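Local coordinates for oxidoreductase, NAD-binding/iron-sulfur cluster-binding protein (PDB 6ZXU), which acts as a catabolic reductive dehalogenase, an oxidoreductase that carries cobalamin and two 4Fe-4S clusters, at residues A678-P681 against P682-P686; L302-R305 against Q306-Q309; S184-V187 against R188-F192. All blocks are in the same frame, centred on the assembly; numbering follows the deposited sequence.

Interaction 1 (A678-P681 against P682-P686); sequences AMYP and PRLQP
Pro681 and Leu684 close a tight turn, Leu684 N donating to Pro681 O at 2.8 Å while Gln685 N bonds back to Pro682 O at 3.1 Å, so that the chain makes a short 3-10 coil. Proline suits the start of such a coil because Pro682 has no N-H to satisfy and its ring fixes phi near the helical value. Its CD lies only 3.4 Å from Pro681 CB, a tight fit imposed by the two adjoining rings. Leu684 folds back over the incoming chain: Leu684 CB lies 3.9 Å from Tyr680 CD1, at the ring edge and near its plane, and Leu684 CD1 reaches Met679 O. In Gln685, chi1 (-71°) sets CG 3.5 Å from Tyr680 O, and the bend at chi2 (-77°) turns the amide so that NE2 shares a water with that carbonyl, the water accepting from NE2 and donating to the oxygen. Gln685 also lies close to the bound cobalamin, and the Tyr680 ring meets that of Phe317, a cobalamin-binding residue. The hydroxyl of Tyr680 bonds to Glu573, and Arg683 forms a salt bridge with Glu706. The turn thus packs between helix 700-709, strand 560-562, which touches Met679 and Pro681, and helix 317-323 beside Gln685 and Pro686.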
ATOM      1  N   ALA A 678      -4.530  28.329  -5.498  1.00 16.54           N
ATOM      2  CA  ALA A 678      -5.906  28.278  -5.964  1.00 15.62           C
ATOM      3  C   ALA A 678      -6.619  27.102  -5.273  1.00 15.23           C
ATOM      4  O   ALA A 678      -5.983  26.059  -4.995  1.00 16.99           O
ATOM      5  CB  ALA A 678      -5.957  28.101  -7.453  1.00 16.32           C
ATOM      6  N   MET A 679      -7.855  27.294  -4.877  1.00 15.12           N
ATOM      7  CA  MET A 679      -8.660  26.218  -4.299  1.00 15.29           C
ATOM      8  C   MET A 679      -9.925  26.024  -5.131  1.00 16.42           C
ATOM      9  O   MET A 679     -10.398  26.959  -5.740  1.00 16.30           O
ATOM     10  CB  MET A 679      -9.021  26.470  -2.847  1.00 17.26           C
ATOM     11  CG  MET A 679      -9.768  27.726  -2.604  1.00 21.06           C
ATOM     12  SD  MET A 679     -10.585  27.866  -1.028  1.00 23.41           S
ATOM     13  CE  MET A 679      -9.435  27.290   0.213  1.00 25.49           C
ATOM     14  N   TYR A 680     -10.470  24.835  -5.106  1.00 15.17           N
ATOM     15  CA  TYR A 680     -11.593  24.522  -5.958  1.00 16.62           C
ATOM     16  C   TYR A 680     -12.664  23.831  -5.122  1.00 17.39           C
ATOM     17  O   TYR A 680     -12.869  22.617  -5.237  1.00 14.68           O
ATOM     18  CB  TYR A 680     -11.165  23.679  -7.131  1.00 16.13           C
ATOM     19  CG  TYR A 680     -10.193  24.390  -8.011  1.00 17.86           C
ATOM     20  CD1 TYR A 680     -10.601  25.353  -8.887  1.00 20.22           C
ATOM     21  CD2 TYR A 680      -8.830  24.195  -7.860  1.00 17.51           C
ATOM     22  CE1 TYR A 680      -9.706  26.072  -9.663  1.00 20.11           C
ATOM     23  CE2 TYR A 680      -7.904  24.948  -8.588  1.00 20.57           C
ATOM     24  CZ  TYR A 680      -8.377  25.899  -9.503  1.00 21.21           C
ATOM     25  OH  TYR A 680      -7.445  26.620 -10.296  1.00 23.25           O
ATOM     26  N   PRO A 681     -13.388  24.631  -4.307  1.00 18.95           N
ATOM     27  CA  PRO A 681     -14.515  24.065  -3.587  1.00 18.52           C
ATOM     28  C   PRO A 681     -15.643  23.814  -4.573  1.00 17.94           C
ATOM     29  O   PRO A 681     -15.527  24.193  -5.714  1.00 16.31           O
ATOM     30  CB  PRO A 681     -14.859  25.155  -2.578  1.00 19.15           C
ATOM     31  CG  PRO A 681     -14.398  26.405  -3.233  1.00 20.79           C
ATOM     32  CD  PRO A 681     -13.206  26.053  -4.023  1.00 18.24           C
ATOM     33  N   PRO A 682     -16.761  23.187  -4.118  1.00 21.88           N
ATOM     34  CA  PRO A 682     -17.857  22.883  -5.045  1.00 22.29           C
ATOM     35  C   PRO A 682     -18.274  23.967  -6.036  1.00 22.97           C
ATOM     36  O   PRO A 682     -18.574  23.652  -7.195  1.00 24.00           O
ATOM     37  CB  PRO A 682     -18.989  22.493  -4.107  1.00 22.32           C
ATOM     38  CG  PRO A 682     -18.241  21.779  -3.018  1.00 23.69           C
ATOM     39  CD  PRO A 682     -17.011  22.588  -2.796  1.00 19.64           C
ATOM     40  N   ARG A 683     -18.278  25.211  -5.647  1.00 22.54           N
ATOM     41  CA  ARG A 683     -18.675  26.173  -6.634  1.00 25.52           C
ATOM     42  C   ARG A 683     -17.788  26.282  -7.850  1.00 25.86           C
ATOM     43  O   ARG A 683     -18.221  26.819  -8.837  1.00 25.75           O
ATOM     44  CB  ARG A 683     -18.861  27.538  -6.025  1.00 29.30           C
ATOM     45  CG  ARG A 683     -17.691  28.223  -5.504  1.00 31.76           C
ATOM     46  CD  ARG A 683     -18.111  29.591  -4.901  1.00 36.39           C
ATOM     47  NE  ARG A 683     -18.424  30.517  -5.970  1.00 37.43           N
ATOM     48  CZ  ARG A 683     -17.561  31.316  -6.570  1.00 43.73           C
ATOM     49  NH1 ARG A 683     -16.329  31.392  -6.129  1.00 51.99           N
ATOM     50  NH2 ARG A 683     -17.923  32.033  -7.643  1.00 56.25           N
ATOM     51  N   LEU A 684     -16.522  25.855  -7.755  1.00 22.22           N
ATOM     52  CA  LEU A 684     -15.587  25.923  -8.869  1.00 17.44           C
ATOM     53  C   LEU A 684     -15.324  24.567  -9.461  1.00 18.94           C
ATOM     54  O   LEU A 684     -14.336  24.396 -10.191  1.00 19.64           O
ATOM     55  CB  LEU A 684     -14.290  26.599  -8.419  1.00 21.02           C
ATOM     56  CG  LEU A 684     -14.469  28.064  -7.953  1.00 23.08           C
ATOM     57  CD1 LEU A 684     -13.135  28.632  -7.471  1.00 23.56           C
ATOM     58  CD2 LEU A 684     -14.950  28.882  -9.146  1.00 27.73           C
ATOM     59  N   GLN A 685     -16.191  23.607  -9.169  1.00 16.38           N
ATOM     60  CA  GLN A 685     -16.116  22.276  -9.663  1.00 18.82           C
ATOM     61  C   GLN A 685     -17.216  22.081 -10.740  1.00 20.14           C
ATOM     62  O   GLN A 685     -18.182  22.803 -10.715  1.00 20.31           O
ATOM     63  CB  GLN A 685     -16.313  21.293  -8.519  1.00 19.61           C
ATOM     64  CG  GLN A 685     -15.120  21.256  -7.564  1.00 18.82           C
ATOM     65  CD  GLN A 685     -13.940  20.463  -8.126  1.00 19.61           C
ATOM     66  OE1 GLN A 685     -13.555  20.647  -9.250  1.00 19.46           O
ATOM     67  NE2 GLN A 685     -13.332  19.595  -7.289  1.00 19.17           N
ATOM     68  N   PRO A 686     -17.091  21.058 -11.596  1.00 23.04           N
ATOM     69  CA  PRO A 686     -18.242  20.626 -12.433  1.00 22.68           C
ATOM     70  C   PRO A 686     -19.375  20.231 -11.504  1.00 21.97           C
ATOM     71  O   PRO A 686     -19.154  19.535 -10.498  1.00 22.11           O
ATOM     72  CB  PRO A 686     -17.734  19.384 -13.147  1.00 22.59           C
ATOM     73  CG  PRO A 686     -16.242  19.407 -12.977  1.00 23.06           C
ATOM     74  CD  PRO A 686     -15.926  20.152 -11.760  1.00 23.27           C
TER
HETATM   75  O   HOH W   1     -14.224  20.329  -4.403  1.00 17.70           O

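Interaction 2 (L302-R305 against Q306-Q309); sequences LVVR and QEIQ
Val304 and Glu307 meet along one side of a 3-10 turn, where CG1 of the valine rests 3.5 Å from the carboxylate carbon CD of the glutamate. The valine places CG1 opposite its own backbone N (chi1 -174°), pointing this methyl at Glu307, whose chain runs extended past it with chi2 at 178°. The aliphatic part of the glutamate therefore covers the valine, with CG 3.6 Å from Val304 CG1, and its carboxylate carries on to a salt bridge with Arg719. Ile308 holds CG1 anti to its carbonyl carbon, 3.4 Å from Val304 O, and an extended chi2 carries CD1 to within 3.9 Å of Val303 CG1. Branched apolar side chains suit this meeting, Val303 also touching the bound cobalamin. Arg305 extends from CG to NE and reaches Glu401 in a salt bridge. Two backbone bonds draw the turn together: Glu307 N to Val304 O at 2.9 Å and Ile308 N to Arg305 O at 3.2 Å. A water donates to both Arg305 O (2.6 Å) and Ile308 O, tying the two carbonyls together. The turn lies between strand 294-295 and helix 317-323, with Leu720 of helix 713-721 touching both Val304 and Glu307, while Val304 bonds through its backbone to Gly564, beside strand 565-567.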
ATOM      1  N   LEU A 302     -11.780  21.509  12.725  1.00 16.92           N
ATOM      2  CA  LEU A 302     -13.224  21.752  12.616  1.00 20.04           C
ATOM      3  C   LEU A 302     -13.911  21.058  11.444  1.00 19.12           C
ATOM      4  O   LEU A 302     -13.437  21.103  10.328  1.00 17.61           O
ATOM      5  CB  LEU A 302     -13.454  23.242  12.508  1.00 21.35           C
ATOM      6  CG  LEU A 302     -14.864  23.788  12.600  1.00 23.02           C
ATOM      7  CD1 LEU A 302     -15.543  23.411  13.907  1.00 22.83           C
ATOM      8  CD2 LEU A 302     -14.733  25.301  12.453  1.00 23.61           C
ATOM      9  N   VAL A 303     -14.980  20.326  11.719  1.00 20.14           N
ATOM     10  CA  VAL A 303     -15.830  19.698  10.693  1.00 19.05           C
ATOM     11  C   VAL A 303     -17.272  20.220  10.943  1.00 19.63           C
ATOM     12  O   VAL A 303     -17.855  20.033  12.035  1.00 19.48           O
ATOM     13  CB  VAL A 303     -15.792  18.161  10.794  1.00 19.09           C
ATOM     14  CG1 VAL A 303     -16.708  17.496   9.768  1.00 21.04           C
ATOM     15  CG2 VAL A 303     -14.362  17.673  10.632  1.00 20.39           C
ATOM     16  N   VAL A 304     -17.807  20.910   9.964  1.00 16.81           N
ATOM     17  CA  VAL A 304     -19.197  21.465  10.073  1.00 16.17           C
ATOM     18  C   VAL A 304     -20.045  20.699   9.067  1.00 16.52           C
ATOM     19  O   VAL A 304     -20.183  21.108   7.921  1.00 15.71           O
ATOM     20  CB  VAL A 304     -19.181  22.974   9.766  1.00 17.49           C
ATOM     21  CG1 VAL A 304     -20.586  23.567  10.034  1.00 21.27           C
ATOM     22  CG2 VAL A 304     -18.112  23.687  10.604  1.00 18.54           C
ATOM     23  N   ARG A 305     -20.635  19.592   9.520  1.00 15.81           N
ATOM     24  CA  ARG A 305     -21.305  18.686   8.615  1.00 17.01           C
ATOM     25  C   ARG A 305     -22.445  19.335   7.851  1.00 19.37           C
ATOM     26  O   ARG A 305     -22.645  19.053   6.645  1.00 17.00           O
ATOM     27  CB  ARG A 305     -21.854  17.508   9.359  1.00 18.71           C
ATOM     28  CG  ARG A 305     -20.794  16.580   9.886  1.00 21.96           C
ATOM     29  CD  ARG A 305     -21.409  15.639  10.888  1.00 22.53           C
ATOM     30  NE  ARG A 305     -20.504  14.570  11.142  1.00 24.23           N
ATOM     31  CZ  ARG A 305     -19.398  14.702  11.860  1.00 27.60           C
ATOM     32  NH1 ARG A 305     -19.024  15.873  12.384  1.00 25.86           N
ATOM     33  NH2 ARG A 305     -18.630  13.650  11.982  1.00 27.52           N
ATOM     34  N   GLN A 306     -23.187  20.252   8.489  1.00 17.07           N
ATOM     35  CA  GLN A 306     -24.293  20.891   7.772  1.00 19.11           C
ATOM     36  C   GLN A 306     -23.829  21.804   6.663  1.00 19.36           C
ATOM     37  O   GLN A 306     -24.625  22.158   5.815  1.00 21.72           O
ATOM     38  CB  GLN A 306     -25.202  21.660   8.722  1.00 21.72           C
ATOM     39  CG  GLN A 306     -25.996  20.748   9.578  1.00 22.12           C
ATOM     40  CD  GLN A 306     -26.955  21.548  10.484  1.00 26.37           C
ATOM     41  OE1 GLN A 306     -26.575  21.979  11.546  1.00 26.95           O
ATOM     42  NE2 GLN A 306     -28.083  21.837   9.985  1.00 26.54           N
ATOM     43  N   GLU A 307     -22.540  22.150   6.609  1.00 16.70           N
ATOM     44  CA  GLU A 307     -22.046  23.023   5.565  1.00 17.97           C
ATOM     45  C   GLU A 307     -21.199  22.283   4.488  1.00 17.85           C
ATOM     46  O   GLU A 307     -20.632  22.920   3.621  1.00 18.94           O
ATOM     47  CB  GLU A 307     -21.238  24.126   6.176  1.00 17.81           C
ATOM     48  CG  GLU A 307     -22.083  25.030   7.075  1.00 24.28           C
ATOM     49  CD  GLU A 307     -21.291  26.188   7.781  1.00 31.44           C
ATOM     50  OE1 GLU A 307     -21.753  26.759   8.857  1.00 26.61           O
ATOM     51  OE2 GLU A 307     -20.159  26.525   7.288  1.00 30.56           O
ATOM     52  N   ILE A 308     -21.085  20.968   4.583  1.00 16.62           N
ATOM     53  CA  ILE A 308     -20.272  20.226   3.640  1.00 16.31           C
ATOM     54  C   ILE A 308     -21.137  19.822   2.431  1.00 18.70           C
ATOM     55  O   ILE A 308     -22.015  19.018   2.588  1.00 19.44           O
ATOM     56  CB  ILE A 308     -19.643  18.969   4.279  1.00 16.67           C
ATOM     57  CG1 ILE A 308     -18.725  19.312   5.410  1.00 14.40           C
ATOM     58  CG2 ILE A 308     -18.895  18.208   3.215  1.00 16.78           C
ATOM     59  CD1 ILE A 308     -18.245  18.127   6.236  1.00 16.47           C
ATOM     60  N   GLN A 309     -20.839  20.336   1.261  1.00 17.84           N
ATOM     61  CA  GLN A 309     -21.541  19.923   0.062  1.00 21.67           C
ATOM     62  C   GLN A 309     -20.879  18.709  -0.551  1.00 22.51           C
ATOM     63  O   GLN A 309     -19.656  18.544  -0.490  1.00 21.89           O
ATOM     64  CB  GLN A 309     -21.549  20.987  -0.972  1.00 23.75           C
ATOM     65  CG  GLN A 309     -22.302  22.211  -0.635  1.00 29.29           C
ATOM     66  CD  GLN A 309     -22.095  23.290  -1.751  1.00 39.85           C
ATOM     67  OE1 GLN A 309     -21.732  24.430  -1.476  1.00 49.59           O
ATOM     68  NE2 GLN A 309     -22.298  22.915  -2.992  1.00 47.23           N
TER
HETATM   69  O   HOH W   2     -23.982  17.653   4.855  1.00 40.70           O

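Interaction 3 (S184-V187 against R188-F192); sequences SGYV and RWMGF
The Tyr186 ring carries the methyl of Met190 over one face: CE stands 3.9 Å from the ring centroid, 22° off the normal, in a CH-pi contact, while SD lies obliquely nearer the hydroxyl end as a Met-aromatic contact. The bend of Met190 at chi3 (-56°) turns CE back over the ring, which a flexible thioether does readily. The guanidinium of Arg188 lays one face over the helix backbone, with Ser184 C and Gly185 N above its plane and NH2 3.4 Å from Gly185 CA. Having no side chain, Gly185 lets the flat group lie close against its backbone, which is consistent with glycine here. At the edge of the indole, Trp189 CD1 approaches Gly185 O at 3.1 Å, near the ring plane. The Phe192 ring has Val187 O at its edge, and Phe192 CB packs 3.7 Å from Val187 CG1.

Helical bonds from Arg188, Trp189 and Met190 run back to Ser184, Gly185 and Tyr186. At the end of helix 168-190 the chain closes in a Schellman motif: Phe192 N donates to Val187 O at 3.2 Å with a nearly straight N-H, and inside this bond Gly191 N donates to Arg188 O at 3.2 Å. Gly191 has positive phi (115°), at which a side chain would press on the preceding carbonyl.

The polar ends are buried and find partners. Tyr186 OH bonds to Asn109 and Ser184 OG to Ala180 O. The buried guanidinium takes backbone oxygens from Phe87, Leu88 and Ala194, the last at the start of strand 194-198, so its charge is probably spread over several carbonyls rather than one carboxylate, and it ties the helix to these neighbouring parts.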
ATOM      1  N   SER A 184       5.862 -12.091 -13.133  1.00 20.36           N
ATOM      2  CA  SER A 184       5.900 -12.623 -14.492  1.00 19.49           C
ATOM      3  C   SER A 184       5.526 -11.596 -15.500  1.00 21.90           C
ATOM      4  O   SER A 184       6.202 -11.442 -16.536  1.00 21.62           O
ATOM      5  CB  SER A 184       5.046 -13.871 -14.603  1.00 21.45           C
ATOM      6  OG  SER A 184       3.673 -13.627 -14.484  1.00 22.45           O
ATOM      7  N   GLY A 185       4.503 -10.781 -15.194  1.00 19.21           N
ATOM      8  CA  GLY A 185       4.166  -9.710 -16.104  1.00 17.59           C
ATOM      9  C   GLY A 185       5.190  -8.655 -16.239  1.00 18.91           C
ATOM     10  O   GLY A 185       5.382  -8.103 -17.312  1.00 19.58           O
ATOM     11  N   TYR A 186       5.877  -8.348 -15.145  1.00 19.44           N
ATOM     12  CA  TYR A 186       7.017  -7.402 -15.165  1.00 18.49           C
ATOM     13  C   TYR A 186       8.136  -7.880 -16.098  1.00 19.61           C
ATOM     14  O   TYR A 186       8.651  -7.098 -16.910  1.00 18.57           O
ATOM     15  CB  TYR A 186       7.609  -7.271 -13.729  1.00 20.11           C
ATOM     16  CG  TYR A 186       8.944  -6.652 -13.600  1.00 18.21           C
ATOM     17  CD1 TYR A 186       9.189  -5.388 -14.092  1.00 17.67           C
ATOM     18  CD2 TYR A 186       9.971  -7.297 -12.934  1.00 19.85           C
ATOM     19  CE1 TYR A 186      10.418  -4.782 -13.947  1.00 20.39           C
ATOM     20  CE2 TYR A 186      11.234  -6.694 -12.737  1.00 19.05           C
ATOM     21  CZ  TYR A 186      11.461  -5.444 -13.225  1.00 20.33           C
ATOM     22  OH  TYR A 186      12.702  -4.863 -13.083  1.00 20.23           O
ATOM     23  N   VAL A 187       8.502  -9.176 -16.005  1.00 18.99           N
ATOM     24  CA  VAL A 187       9.586  -9.719 -16.888  1.00 19.44           C
ATOM     25  C   VAL A 187       9.095  -9.743 -18.368  1.00 19.98           C
ATOM     26  O   VAL A 187       9.848  -9.398 -19.269  1.00 20.69           O
ATOM     27  CB  VAL A 187      10.013 -11.109 -16.410  1.00 21.52           C
ATOM     28  CG1 VAL A 187      10.972 -11.792 -17.368  1.00 22.05           C
ATOM     29  CG2 VAL A 187      10.659 -11.027 -15.032  1.00 21.17           C
ATOM     30  N   ARG A 188       7.834 -10.087 -18.585  1.00 18.90           N
ATOM     31  CA  ARG A 188       7.219 -10.049 -19.932  1.00 21.32           C
ATOM     32  C   ARG A 188       7.238  -8.658 -20.543  1.00 21.46           C
ATOM     33  O   ARG A 188       7.521  -8.484 -21.719  1.00 23.29           O
ATOM     34  CB  ARG A 188       5.830 -10.612 -19.913  1.00 20.31           C
ATOM     35  CG  ARG A 188       5.774 -12.115 -19.760  1.00 22.05           C
ATOM     36  CD  ARG A 188       4.391 -12.660 -20.032  1.00 22.55           C
ATOM     37  NE  ARG A 188       3.344 -12.127 -19.106  1.00 25.06           N
ATOM     38  CZ  ARG A 188       2.942 -12.685 -17.990  1.00 20.40           C
ATOM     39  NH1 ARG A 188       3.521 -13.803 -17.474  1.00 22.51           N
ATOM     40  NH2 ARG A 188       1.987 -12.098 -17.278  1.00 24.84           N
ATOM     41  N   TRP A 189       7.033  -7.630 -19.735  1.00 22.38           N
ATOM     42  CA  TRP A 189       7.133  -6.257 -20.227  1.00 21.95           C
ATOM     43  C   TRP A 189       8.530  -5.767 -20.509  1.00 21.53           C
ATOM     44  O   TRP A 189       8.733  -4.811 -21.270  1.00 25.13           O
ATOM     45  CB  TRP A 189       6.445  -5.299 -19.257  1.00 25.19           C
ATOM     46  CG  TRP A 189       4.976  -5.164 -19.508  1.00 23.94           C
ATOM     47  CD1 TRP A 189       3.925  -5.775 -18.839  1.00 22.54           C
ATOM     48  CD2 TRP A 189       4.395  -4.398 -20.556  1.00 26.06           C
ATOM     49  NE1 TRP A 189       2.729  -5.387 -19.396  1.00 25.02           N
ATOM     50  CE2 TRP A 189       2.975  -4.534 -20.443  1.00 25.01           C
ATOM     51  CE3 TRP A 189       4.933  -3.576 -21.581  1.00 26.59           C
ATOM     52  CZ2 TRP A 189       2.083  -3.915 -21.335  1.00 27.16           C
ATOM     53  CZ3 TRP A 189       4.021  -2.933 -22.486  1.00 28.37           C
ATOM     54  CH2 TRP A 189       2.620  -3.115 -22.338  1.00 25.46           C
ATOM     55  N   MET A 190       9.534  -6.394 -19.891  1.00 24.80           N
ATOM     56  CA  MET A 190      10.941  -6.128 -20.175  1.00 24.17           C
ATOM     57  C   MET A 190      11.416  -6.874 -21.451  1.00 26.44           C
ATOM     58  O   MET A 190      12.492  -6.583 -21.970  1.00 21.26           O
ATOM     59  CB  MET A 190      11.790  -6.557 -18.982  1.00 24.81           C
ATOM     60  CG  MET A 190      11.793  -5.516 -17.882  1.00 25.37           C
ATOM     61  SD  MET A 190      13.097  -5.831 -16.635  1.00 24.98           S
ATOM     62  CE  MET A 190      12.735  -7.506 -16.068  1.00 21.69           C
ATOM     63  N   GLY A 191      10.600  -7.805 -21.962  1.00 23.73           N
ATOM     64  CA  GLY A 191      10.844  -8.393 -23.279  1.00 25.18           C
ATOM     65  C   GLY A 191      11.151  -9.879 -23.217  1.00 27.22           C
ATOM     66  O   GLY A 191      11.509 -10.444 -24.240  1.00 28.31           O
ATOM     67  N   PHE A 192      10.937 -10.541 -22.081  1.00 22.07           N
ATOM     68  CA  PHE A 192      11.306 -11.930 -21.906  1.00 21.06           C
ATOM     69  C   PHE A 192      10.132 -12.744 -21.553  1.00 24.59           C
ATOM     70  O   PHE A 192       9.340 -12.361 -20.677  1.00 26.07           O
ATOM     71  CB  PHE A 192      12.407 -12.099 -20.791  1.00 24.01           C
ATOM     72  CG  PHE A 192      13.644 -11.326 -21.033  1.00 25.12           C
ATOM     73  CD1 PHE A 192      13.714  -9.965 -20.729  1.00 26.83           C
ATOM     74  CD2 PHE A 192      14.751 -11.922 -21.622  1.00 25.60           C
ATOM     75  CE1 PHE A 192      14.828  -9.206 -21.032  1.00 26.26           C
ATOM     76  CE2 PHE A 192      15.863 -11.179 -21.892  1.00 26.51           C
ATOM     77  CZ  PHE A 192      15.925  -9.825 -21.580  1.00 26.00           C
TER

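Overall arrangement
Interaction 3 is buried, whereas interaction 1 is partly buried and interaction 2 lies at the surface. Interactions 1 and 2 are neighbours, their centres about 16 Å apart, and touch where Pro682 CB meets Gln309 NE2 at 3.5 Å; both are short 3-10 turns in loops near the cobalamin, and Asn563 adjoins each. Interaction 3, about 42 and 48 Å from them between centres, ends a long helix away from the annotated sites. Both turns hold a bridging water and reach outside partners through charged side chains, but interaction 1 packs proline and tyrosine rings where interaction 2 sets branched aliphatic against extended charged side chains. The helix end combines aromatic and thioether packing with a guanidinium held by backbone carbonyls.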